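Local coordinates for protein hemoglobin subunit alpha (Isurus oxyrinchus, PDB 3MKB) that binds oxygen reversibly at its haem and probably carries it in the blood, as the alpha subunit of the shark's tetrameric haemoglobin, at residues E6-I10 against C122-L127. Sequence-based numbering, arbitrary orientation.
Sequences ERSTI and CAVDKL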
ATOM      1  N   GLU A   6     -24.095  -5.430  11.221  1.00 45.37           N
ATOM      2  CA  GLU A   6     -23.430  -5.317   9.930  1.00 44.65           C
ATOM      3  C   GLU A   6     -24.114  -6.152   8.863  1.00 43.85           C
ATOM      4  O   GLU A   6     -24.288  -5.676   7.743  1.00 42.62           O
ATOM      5  CB  GLU A   6     -21.955  -5.660  10.064  1.00 45.75           C
ATOM      6  CG  GLU A   6     -21.184  -4.483  10.687  1.00 47.25           C
ATOM      7  CD  GLU A   6     -19.828  -4.869  11.159  1.00 47.83           C
ATOM      8  OE1 GLU A   6     -19.611  -6.087  11.347  1.00 49.25           O
ATOM      9  OE2 GLU A   6     -19.001  -3.952  11.371  1.00 47.65           O
ATOM     10  N   ARG A   7     -24.524  -7.378   9.210  1.00 43.18           N
ATOM     11  CA  ARG A   7     -25.187  -8.264   8.231  1.00 43.47           C
ATOM     12  C   ARG A   7     -26.432  -7.612   7.709  1.00 42.33           C
ATOM     13  O   ARG A   7     -26.701  -7.616   6.509  1.00 42.34           O
ATOM     14  CB  ARG A   7     -25.495  -9.644   8.818  1.00 43.89           C
ATOM     15  CG  ARG A   7     -24.221 -10.334   9.294  1.00 48.56           C
ATOM     16  CD  ARG A   7     -24.507 -11.473  10.317  1.00 54.00           C
ATOM     17  NE  ARG A   7     -23.511 -12.546  10.243  1.00 54.89           N
ATOM     18  CZ  ARG A   7     -23.499 -13.503   9.306  1.00 56.67           C
ATOM     19  NH1 ARG A   7     -24.409 -13.540   8.327  1.00 55.07           N
ATOM     20  NH2 ARG A   7     -22.547 -14.420   9.336  1.00 56.49           N
ATOM     21  N   SER A   8     -27.200  -7.021   8.614  1.00 41.95           N
ATOM     22  CA  SER A   8     -28.387  -6.301   8.222  1.00 41.53           C
ATOM     23  C   SER A   8     -28.028  -5.152   7.250  1.00 41.28           C
ATOM     24  O   SER A   8     -28.642  -4.982   6.162  1.00 40.86           O
ATOM     25  CB  SER A   8     -29.107  -5.777   9.468  1.00 41.85           C
ATOM     26  OG  SER A   8     -30.160  -4.883   9.080  1.00 45.46           O
ATOM     27  N   THR A   9     -27.022  -4.382   7.634  1.00 39.51           N
ATOM     28  CA  THR A   9     -26.648  -3.206   6.868  1.00 40.13           C
ATOM     29  C   THR A   9     -26.121  -3.572   5.474  1.00 37.82           C
ATOM     30  O   THR A   9     -26.463  -2.901   4.512  1.00 37.16           O
ATOM     31  CB  THR A   9     -25.617  -2.368   7.643  1.00 40.94           C
ATOM     32  OG1 THR A   9     -26.303  -1.619   8.671  1.00 46.69           O
ATOM     33  CG2 THR A   9     -24.864  -1.400   6.701  1.00 42.57           C
ATOM     34  N   ILE A  10     -25.311  -4.631   5.388  1.00 36.16           N
ATOM     35  CA  ILE A  10     -24.784  -5.140   4.113  1.00 35.25           C
ATOM     36  C   ILE A  10     -25.971  -5.548   3.199  1.00 36.92           C
ATOM     37  O   ILE A  10     -26.054  -5.096   2.069  1.00 36.63           O
ATOM     38  CB  ILE A  10     -23.749  -6.317   4.387  1.00 36.09           C
ATOM     39  CG1 ILE A  10     -22.407  -5.738   4.887  1.00 32.72           C
ATOM     40  CG2 ILE A  10     -23.527  -7.229   3.148  1.00 32.03           C
ATOM     41  CD1 ILE A  10     -21.521  -6.690   5.684  1.00 34.47           C
ATOM     42  N   CYS A 122     -18.267   1.182   7.708  1.00 31.08           N
ATOM     43  CA  CYS A 122     -17.432   0.165   8.337  1.00 32.17           C
ATOM     44  C   CYS A 122     -17.915  -1.204   7.856  1.00 30.57           C
ATOM     45  O   CYS A 122     -17.125  -2.035   7.405  1.00 31.65           O
ATOM     46  CB  CYS A 122     -17.424   0.309   9.883  1.00 32.54           C
ATOM     47  SG  CYS A 122     -16.396  -0.878  10.578  1.00 37.67           S
ATOM     48  N   ALA A 123     -19.214  -1.431   7.925  1.00 31.81           N
ATOM     49  CA  ALA A 123     -19.799  -2.711   7.457  1.00 31.21           C
ATOM     50  C   ALA A 123     -19.435  -3.081   6.013  1.00 30.78           C
ATOM     51  O   ALA A 123     -18.991  -4.219   5.727  1.00 30.73           O
ATOM     52  CB  ALA A 123     -21.278  -2.663   7.602  1.00 32.31           C
ATOM     53  N   VAL A 124     -19.636  -2.132   5.105  1.00 29.31           N
ATOM     54  CA  VAL A 124     -19.342  -2.371   3.681  1.00 30.08           C
ATOM     55  C   VAL A 124     -17.854  -2.581   3.449  1.00 30.87           C
ATOM     56  O   VAL A 124     -17.453  -3.537   2.760  1.00 31.82           O
ATOM     57  CB  VAL A 124     -19.869  -1.250   2.767  1.00 29.81           C
ATOM     58  CG1 VAL A 124     -19.742  -1.663   1.255  1.00 27.83           C
ATOM     59  CG2 VAL A 124     -21.302  -0.957   3.121  1.00 32.53           C
ATOM     60  N   ASP A 125     -17.029  -1.688   4.005  1.00 30.70           N
ATOM     61  CA  ASP A 125     -15.586  -1.849   3.917  1.00 31.08           C
ATOM     62  C   ASP A 125     -15.110  -3.208   4.400  1.00 31.80           C
ATOM     63  O   ASP A 125     -14.189  -3.779   3.807  1.00 30.82           O
ATOM     64  CB  ASP A 125     -14.831  -0.774   4.689  1.00 32.40           C
ATOM     65  CG  ASP A 125     -13.391  -0.618   4.198  1.00 35.54           C
ATOM     66  OD1 ASP A 125     -13.119  -0.892   3.005  1.00 38.98           O
ATOM     67  OD2 ASP A 125     -12.562  -0.108   4.959  1.00 41.52           O
ATOM     68  N   LYS A 126     -15.763  -3.761   5.428  1.00 30.91           N
ATOM     69  CA  LYS A 126     -15.444  -5.128   5.840  1.00 32.51           C
ATOM     70  C   LYS A 126     -15.779  -6.174   4.801  1.00 30.97           C
ATOM     71  O   LYS A 126     -14.971  -7.073   4.567  1.00 31.11           O
ATOM     72  CB  LYS A 126     -16.104  -5.508   7.176  1.00 31.58           C
ATOM     73  CG  LYS A 126     -15.485  -4.746   8.316  1.00 37.49           C
ATOM     74  CD  LYS A 126     -16.271  -4.955   9.610  1.00 43.53           C
ATOM     75  CE  LYS A 126     -16.012  -6.363  10.154  1.00 46.29           C
ATOM     76  NZ  LYS A 126     -16.363  -6.448  11.613  1.00 48.07           N
ATOM     77  N   LEU A 127     -16.960  -6.092   4.215  1.00 31.09           N
ATOM     78  CA  LEU A 127     -17.289  -6.908   3.037  1.00 32.44           C
ATOM     79  C   LEU A 127     -16.253  -6.741   1.901  1.00 32.01           C
ATOM     80  O   LEU A 127     -15.690  -7.723   1.394  1.00 31.58           O
ATOM     81  CB  LEU A 127     -18.705  -6.612   2.532  1.00 31.79           C
ATOM     82  CG  LEU A 127     -19.151  -7.341   1.243  1.00 35.73           C
ATOM     83  CD1 LEU A 127     -19.121  -8.868   1.405  1.00 34.40           C
ATOM     84  CD2 LEU A 127     -20.493  -6.828   0.683  1.00 33.79           C
TER
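Glu6 reaches past Ala123 to meet Lys126, the two long side chains crossing at about a right angle. The CG of Glu6 lies on the Ala123 methyl, with Glu6 CG to Ala123 CB at 3.6 Å; its CG is anti to the carbonyl carbon (chi1 -77°) and the chain runs extended from there, which carries the carboxylate beyond the methyl. Lys126 CD comes within 3.4 Å of Glu6 OE2, and the bend at chi3 (73°) beyond it turns the ammonium toward the carboxylate, nearer OE1. Lys126 NZ and Glu6 OE1, 3.3 Å apart, form a salt bridge whose hydrogen bond is weak; the stronger polar partner of NZ is the backbone O of Ala1. Shortening Glu6 to an alanine would probably leave Lys126 without this acidic mate and uncover one flank of the Ala123 methyl. In the globin fold this is the crossing of the first helix, A, over the last, H; the axes of the two short segments come within 9.1 Å at 82°, a closeness consistent with the small Ala123 facing helix 4-19. The Thr9 methyl CG2 touches that same CB at 3.9 Å. Deeper in, Ile10 directs its CD1 at the carbonyl of Ala123 (Ile10 CD1 to Ala123 O, 3.5 Å), an oxygen that already accepts the backbone hydrogen bond from Leu127 N. The CG2 branch of Ile10 slants against Leu127, 3.9 Å from Leu127 CD2. Both side chains also rest on Ala70 of helix 53-70, and the side chain of Leu127 is about 9 Å from the bound haem.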